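Local coordinates for protein PfkB family carbohydrate kinase (Listeria grayi DSM 20601, PDB 4GM6) that is probably a sugar kinase of the PfkB family, expected to transfer a phosphate group from ATP to a carbohydrate substrate, at residues 135-139 / 140-144; 332-335 / 336-339. All coordinates share one frame; numbering follows the deposited sequence.

How the interactions relate
Both are local contacts at or just before the start of a helix, in separate parts of the chain: their centres lie about 35 Å apart and their nearest atoms about 26 Å, so they do not touch. Interaction 1, residues 135-144, links helix 133-136 to helix 144-147; it is partly buried, with H137 and W142 inward on strand 73-79 and M140 more exposed. Interaction 2, residues 332-339, is a surface contact that starts helix 335-344, with I338 as its buried side chain against helix 309-323. An aspartate organises each: D141 divides its two oxygens between a serine and a histidine, whereas D334 gathers a threonine hydroxyl and a backbone N-H on one oxygen.

Interaction 1. Residues 135-139 / 140-144; sequences ARHKS and MDWDL
The imidazole of H137 and the indole of W142 approach each other obliquely, with planes 68° apart and the centroids of the imidazole and the indole six-membered ring separated by 5.6 Å. Their nearest atoms are H137 CD2 and W142 CH2, 3.8 Å apart. At its edge, near the ring plane, the imidazole meets the carboxylate of D141; H137 NE2 gives D141 OD2 a weak hydrogen bond of 2.9 Å, bent to 126° at the hydrogen. Carboxylate and imidazole planes are steeply turned against each other. The carbonyl S139 O also comes obliquely to the indole, 3.6 Å from W142 CZ3. The other carboxylate oxygen is taken by a serine: S139 OG donates to D141 OD1 over 2.9 Å, arriving on the syn side but 30° out of the carboxylate plane. D141 is thus held at both oxygens, firmly by S139 and weakly by H137, two and four places before it, which restrains its rotation. CG of D141 stands anti to its own carbonyl carbon, turning the carboxylate back over the preceding residues. M140, between S139 and D141, is the centre of an inverse gamma turn. Its chain is bent at chi2 and chi3, curling the sulfur back toward the backbone of W142, whose N makes a weak hydrogen bond of 3.6 Å to M140 SD. Beyond the turn, W142 NE1 is bound to F101 O, and the indole packs on A76 and V78 of strand 73-79 and V103 of strand 97-104, while M170 of helix 165-180 touches both M140 and W142. The arrangement is a helix-to-helix connection laid over strands 97-104 and 73-79 at one edge of the large mixed sheet of the PfkB fold, and it leads to D143, the N-cap of helix 144-147.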
ATOM      1  N   ALA C 135     -30.069  -9.902 -12.502  1.00 47.52           N
ATOM      2  CA  ALA C 135     -30.452 -11.303 -12.628  1.00 47.50           C
ATOM      3  C   ALA C 135     -31.915 -11.540 -12.270  1.00 56.47           C
ATOM      4  O   ALA C 135     -32.605 -12.301 -12.947  1.00 48.24           O
ATOM      5  CB  ALA C 135     -29.545 -12.184 -11.779  1.00 46.25           C
ATOM      6  N   ARG C 136     -32.396 -10.893 -11.212  1.00 47.49           N
ATOM      7  CA  ARG C 136     -33.771 -11.135 -10.768  1.00 60.96           C
ATOM      8  C   ARG C 136     -34.809 -10.239 -11.445  1.00 60.70           C
ATOM      9  O   ARG C 136     -36.005 -10.354 -11.185  1.00 53.16           O
ATOM     10  CB  ARG C 136     -33.859 -11.030  -9.243  1.00 58.53           C
ATOM     11  CG  ARG C 136     -33.072 -12.137  -8.555  1.00 54.58           C
ATOM     12  CD  ARG C 136     -32.952 -11.948  -7.055  1.00 67.76           C
ATOM     13  NE  ARG C 136     -34.225 -12.148  -6.370  1.00 83.39           N
ATOM     14  CZ  ARG C 136     -34.933 -11.163  -5.833  1.00 85.02           C
ATOM     15  NH1 ARG C 136     -34.483  -9.913  -5.898  1.00 72.74           N
ATOM     16  NH2 ARG C 136     -36.083 -11.427  -5.232  1.00 83.71           N
ATOM     17  N   HIS C 137     -34.358  -9.353 -12.324  1.00 56.64           N
ATOM     18  CA  HIS C 137     -35.265  -8.373 -12.902  1.00 55.91           C
ATOM     19  C   HIS C 137     -36.258  -9.067 -13.826  1.00 57.79           C
ATOM     20  O   HIS C 137     -35.880  -9.935 -14.614  1.00 61.37           O
ATOM     21  CB  HIS C 137     -34.478  -7.290 -13.647  1.00 56.39           C
ATOM     22  CG  HIS C 137     -35.255  -6.032 -13.880  1.00 62.96           C
ATOM     23  ND1 HIS C 137     -35.545  -5.137 -12.871  1.00 53.78           N
ATOM     24  CD2 HIS C 137     -35.809  -5.523 -15.006  1.00 60.57           C
ATOM     25  CE1 HIS C 137     -36.236  -4.128 -13.367  1.00 59.88           C
ATOM     26  NE2 HIS C 137     -36.413  -4.339 -14.661  1.00 64.06           N
ATOM     27  N   LYS C 138     -37.528  -8.690 -13.717  1.00 63.64           N
ATOM     28  CA  LYS C 138     -38.595  -9.311 -14.515  1.00 71.91           C
ATOM     29  C   LYS C 138     -39.543  -8.267 -15.072  1.00 69.79           C
ATOM     30  O   LYS C 138     -40.682  -8.576 -15.429  1.00 74.80           O
ATOM     31  CB  LYS C 138     -39.399 -10.315 -13.674  1.00 71.68           C
ATOM     32  CG  LYS C 138     -38.549 -11.401 -13.037  1.00113.97           C
ATOM     33  CD  LYS C 138     -39.262 -12.742 -13.001  1.00101.84           C
ATOM     34  CE  LYS C 138     -38.281 -13.856 -12.658  1.00105.92           C
ATOM     35  NZ  LYS C 138     -37.029 -13.796 -13.476  1.00 75.70           N
ATOM     36  N   SER C 139     -39.079  -7.029 -15.148  1.00 72.29           N
ATOM     37  CA  SER C 139     -39.964  -5.927 -15.491  1.00 74.20           C
ATOM     38  C   SER C 139     -39.529  -5.251 -16.789  1.00 66.01           C
ATOM     39  O   SER C 139     -38.351  -5.018 -16.997  1.00 59.91           O
ATOM     40  CB  SER C 139     -40.001  -4.919 -14.337  1.00 64.53           C
ATOM     41  OG  SER C 139     -41.074  -4.015 -14.515  1.00 71.42           O
ATOM     42  N   MET C 140     -40.477  -4.944 -17.668  1.00 81.55           N
ATOM     43  CA  MET C 140     -40.145  -4.265 -18.919  1.00 82.05           C
ATOM     44  C   MET C 140     -40.158  -2.747 -18.739  1.00 79.61           C
ATOM     45  O   MET C 140     -41.176  -2.093 -18.969  1.00 81.95           O
ATOM     46  CB  MET C 140     -41.103  -4.684 -20.040  1.00 97.99           C
ATOM     47  CG  MET C 140     -40.426  -4.778 -21.397  1.00129.77           C
ATOM     48  SD  MET C 140     -39.576  -3.257 -21.881  1.00104.33           S
ATOM     49  CE  MET C 140     -40.972  -2.313 -22.508  1.00106.14           C
ATOM     50  N   ASP C 141     -39.015  -2.193 -18.341  1.00 67.90           N
ATOM     51  CA  ASP C 141     -38.922  -0.788 -17.940  1.00 66.74           C
ATOM     52  C   ASP C 141     -38.224   0.093 -18.967  1.00 65.45           C
ATOM     53  O   ASP C 141     -37.738   1.173 -18.635  1.00 80.35           O
ATOM     54  CB  ASP C 141     -38.209  -0.678 -16.590  1.00 63.93           C
ATOM     55  CG  ASP C 141     -38.906  -1.470 -15.514  1.00 64.82           C
ATOM     56  OD1 ASP C 141     -40.146  -1.442 -15.487  1.00 71.30           O
ATOM     57  OD2 ASP C 141     -38.229  -2.127 -14.706  1.00 67.08           O
ATOM     58  N   TRP C 142     -38.186  -0.360 -20.214  1.00 77.18           N
ATOM     59  CA  TRP C 142     -37.518   0.391 -21.270  1.00 69.88           C
ATOM     60  C   TRP C 142     -38.456   0.756 -22.418  1.00 81.22           C
ATOM     61  O   TRP C 142     -39.053  -0.117 -23.050  1.00 76.41           O
ATOM     62  CB  TRP C 142     -36.336  -0.404 -21.812  1.00 64.07           C
ATOM     63  CG  TRP C 142     -35.261  -0.612 -20.792  1.00 57.79           C
ATOM     64  CD1 TRP C 142     -34.224   0.221 -20.521  1.00 54.96           C
ATOM     65  CD2 TRP C 142     -35.136  -1.723 -19.894  1.00 59.94           C
ATOM     66  NE1 TRP C 142     -33.446  -0.303 -19.513  1.00 54.89           N
ATOM     67  CE2 TRP C 142     -33.988  -1.496 -19.108  1.00 56.13           C
ATOM     68  CE3 TRP C 142     -35.883  -2.889 -19.682  1.00 64.27           C
ATOM     69  CZ2 TRP C 142     -33.563  -2.394 -18.124  1.00 59.21           C
ATOM     70  CZ3 TRP C 142     -35.469  -3.774 -18.705  1.00 65.33           C
ATOM     71  CH2 TRP C 142     -34.315  -3.523 -17.935  1.00 65.36           C
ATOM     72  N   ASP C 143     -38.575   2.053 -22.686  1.00 81.33           N
ATOM     73  CA  ASP C 143     -39.273   2.523 -23.867  1.00 76.76           C
ATOM     74  C   ASP C 143     -38.402   2.286 -25.100  1.00 76.90           C
ATOM     75  O   ASP C 143     -37.401   2.970 -25.299  1.00 80.47           O
ATOM     76  CB  ASP C 143     -39.628   4.005 -23.726  1.00 84.17           C
ATOM     77  CG  ASP C 143     -40.525   4.498 -24.854  1.00 85.40           C
ATOM     78  OD1 ASP C 143     -40.002   4.701 -25.972  1.00 78.35           O
ATOM     79  OD2 ASP C 143     -41.746   4.680 -24.626  1.00100.49           O
ATOM     80  N   LEU C 144     -38.790   1.316 -25.927  1.00 77.54           N
ATOM     81  CA  LEU C 144     -37.937   0.856 -27.030  1.00 79.81           C
ATOM     82  C   LEU C 144     -37.667   1.914 -28.102  1.00 78.20           C
ATOM     83  O   LEU C 144     -36.532   2.060 -28.554  1.00 75.52           O
ATOM     84  CB  LEU C 144     -38.494  -0.426 -27.663  1.00 85.76           C
ATOM     85  CG  LEU C 144     -38.413  -1.695 -26.808  1.00 87.58           C
ATOM     86  CD1 LEU C 144     -38.800  -2.925 -27.617  1.00101.02           C
ATOM     87  CD2 LEU C 144     -37.023  -1.863 -26.217  1.00 89.98           C
TER

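Interaction 2. Residues 332-335 / 336-339; sequences PFDE and KTIA
F333 sets its CB against I338 CG1 at 3.8 Å and crosses T337 at about a right angle, with F333 CD1 4.0 Å from T337 CG2. Next along the chain is D334, the N-cap of helix 335-344. Its CG sits between the backbone N and the carbonyl carbon (chi1 64°), swinging OD1 over the first turn, where T337 N donates to D334 OD1 over 2.9 Å, nearly along the C-O axis. The backbone joins in as I338 N binds D334 O and A339 N binds E335 O, the first i to i+4 bonds of the helix. On the inner side, F315 and A319 of helix 309-323 pack on I338. The other end of the segment faces a second subunit, where P332 packs on P44 and F333 on K121 of that neighbouring copy. A water accepts from D334 N and donates to T337 OG1, tying the residue before the helix to the same threonine. That hydroxyl completes the cap from above the carboxylate plane: T337 OG1 donates to D334 OD1 at 2.6 Å, from 37° out of the plane, so one oxygen holds two donors of the same residue.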
ATOM      1  N   PRO C 332      -8.098   1.671 -21.900  1.00 33.41           N
ATOM      2  CA  PRO C 332      -7.970   3.107 -21.679  1.00 30.18           C
ATOM      3  C   PRO C 332      -7.416   3.893 -22.864  1.00 39.57           C
ATOM      4  O   PRO C 332      -7.300   5.111 -22.782  1.00 44.81           O
ATOM      5  CB  PRO C 332      -6.970   3.183 -20.511  1.00 29.86           C
ATOM      6  CG  PRO C 332      -6.087   1.985 -20.723  1.00 29.53           C
ATOM      7  CD  PRO C 332      -6.958   0.918 -21.349  1.00 27.66           C
ATOM      8  N   PHE C 333      -7.078   3.220 -23.955  1.00 32.20           N
ATOM      9  CA  PHE C 333      -6.320   3.879 -25.004  1.00 32.60           C
ATOM     10  C   PHE C 333      -7.218   4.584 -26.003  1.00 39.97           C
ATOM     11  O   PHE C 333      -8.310   4.090 -26.325  1.00 42.34           O
ATOM     12  CB  PHE C 333      -5.410   2.865 -25.708  1.00 32.73           C
ATOM     13  CG  PHE C 333      -4.523   2.110 -24.765  1.00 33.64           C
ATOM     14  CD1 PHE C 333      -3.427   2.722 -24.180  1.00 36.36           C
ATOM     15  CD2 PHE C 333      -4.803   0.800 -24.439  1.00 40.03           C
ATOM     16  CE1 PHE C 333      -2.622   2.029 -23.295  1.00 41.58           C
ATOM     17  CE2 PHE C 333      -4.001   0.104 -23.560  1.00 33.92           C
ATOM     18  CZ  PHE C 333      -2.915   0.714 -22.990  1.00 32.18           C
ATOM     19  N   ASP C 334      -6.773   5.740 -26.491  1.00 38.84           N
ATOM     20  CA  ASP C 334      -7.475   6.372 -27.602  1.00 41.51           C
ATOM     21  C   ASP C 334      -7.082   5.751 -28.938  1.00 44.79           C
ATOM     22  O   ASP C 334      -6.125   4.962 -29.030  1.00 38.59           O
ATOM     23  CB  ASP C 334      -7.288   7.891 -27.632  1.00 44.26           C
ATOM     24  CG  ASP C 334      -5.858   8.302 -27.866  1.00 54.08           C
ATOM     25  OD1 ASP C 334      -5.058   7.484 -28.379  1.00 48.30           O
ATOM     26  OD2 ASP C 334      -5.537   9.459 -27.527  1.00 61.61           O
ATOM     27  N   GLU C 335      -7.841   6.103 -29.970  1.00 42.11           N
ATOM     28  CA  GLU C 335      -7.670   5.503 -31.287  1.00 47.66           C
ATOM     29  C   GLU C 335      -6.259   5.699 -31.846  1.00 48.91           C
ATOM     30  O   GLU C 335      -5.661   4.767 -32.385  1.00 47.47           O
ATOM     31  CB  GLU C 335      -8.696   6.055 -32.278  1.00 44.47           C
ATOM     32  CG  GLU C 335      -8.478   5.514 -33.682  1.00 46.33           C
ATOM     33  CD  GLU C 335      -9.515   5.984 -34.690  1.00 63.54           C
ATOM     34  OE1 GLU C 335     -10.477   6.670 -34.298  1.00 53.45           O
ATOM     35  OE2 GLU C 335      -9.366   5.653 -35.880  1.00 65.17           O
ATOM     36  N   LYS C 336      -5.738   6.912 -31.727  1.00 50.24           N
ATOM     37  CA  LYS C 336      -4.412   7.234 -32.263  1.00 53.36           C
ATOM     38  C   LYS C 336      -3.330   6.352 -31.627  1.00 52.49           C
ATOM     39  O   LYS C 336      -2.456   5.817 -32.313  1.00 51.98           O
ATOM     40  CB  LYS C 336      -4.124   8.722 -32.048  1.00 56.91           C
ATOM     41  CG  LYS C 336      -2.670   9.074 -31.820  1.00 65.41           C
ATOM     42  CD  LYS C 336      -2.066   9.693 -33.056  1.00 64.80           C
ATOM     43  CE  LYS C 336      -0.684  10.244 -32.755  1.00 61.29           C
ATOM     44  NZ  LYS C 336       0.013  10.573 -34.022  1.00 66.04           N
ATOM     45  N   THR C 337      -3.408   6.185 -30.315  1.00 48.69           N
ATOM     46  CA  THR C 337      -2.471   5.341 -29.601  1.00 38.09           C
ATOM     47  C   THR C 337      -2.515   3.914 -30.130  1.00 38.99           C
ATOM     48  O   THR C 337      -1.483   3.290 -30.355  1.00 38.29           O
ATOM     49  CB  THR C 337      -2.790   5.324 -28.105  1.00 39.84           C
ATOM     50  OG1 THR C 337      -2.705   6.659 -27.594  1.00 40.44           O
ATOM     51  CG2 THR C 337      -1.818   4.430 -27.368  1.00 35.75           C
ATOM     52  N   ILE C 338      -3.719   3.399 -30.334  1.00 38.96           N
ATOM     53  CA  ILE C 338      -3.904   2.046 -30.850  1.00 36.52           C
ATOM     54  C   ILE C 338      -3.410   1.929 -32.291  1.00 41.98           C
ATOM     55  O   ILE C 338      -2.668   1.001 -32.639  1.00 39.91           O
ATOM     56  CB  ILE C 338      -5.389   1.625 -30.754  1.00 42.93           C
ATOM     57  CG1 ILE C 338      -5.841   1.601 -29.281  1.00 39.33           C
ATOM     58  CG2 ILE C 338      -5.607   0.260 -31.386  1.00 41.92           C
ATOM     59  CD1 ILE C 338      -7.349   1.529 -29.111  1.00 36.85           C
ATOM     60  N   ALA C 339      -3.802   2.887 -33.125  1.00 45.17           N
ATOM     61  CA  ALA C 339      -3.378   2.903 -34.519  1.00 42.91           C
ATOM     62  C   ALA C 339      -1.854   3.005 -34.652  1.00 45.58           C
ATOM     63  O   ALA C 339      -1.255   2.346 -35.510  1.00 46.42           O
ATOM     64  CB  ALA C 339      -4.072   4.028 -35.282  1.00 45.79           C
TER
HETATM   65  O   HOH W   1      -4.209   6.791 -25.106  1.00 49.65           O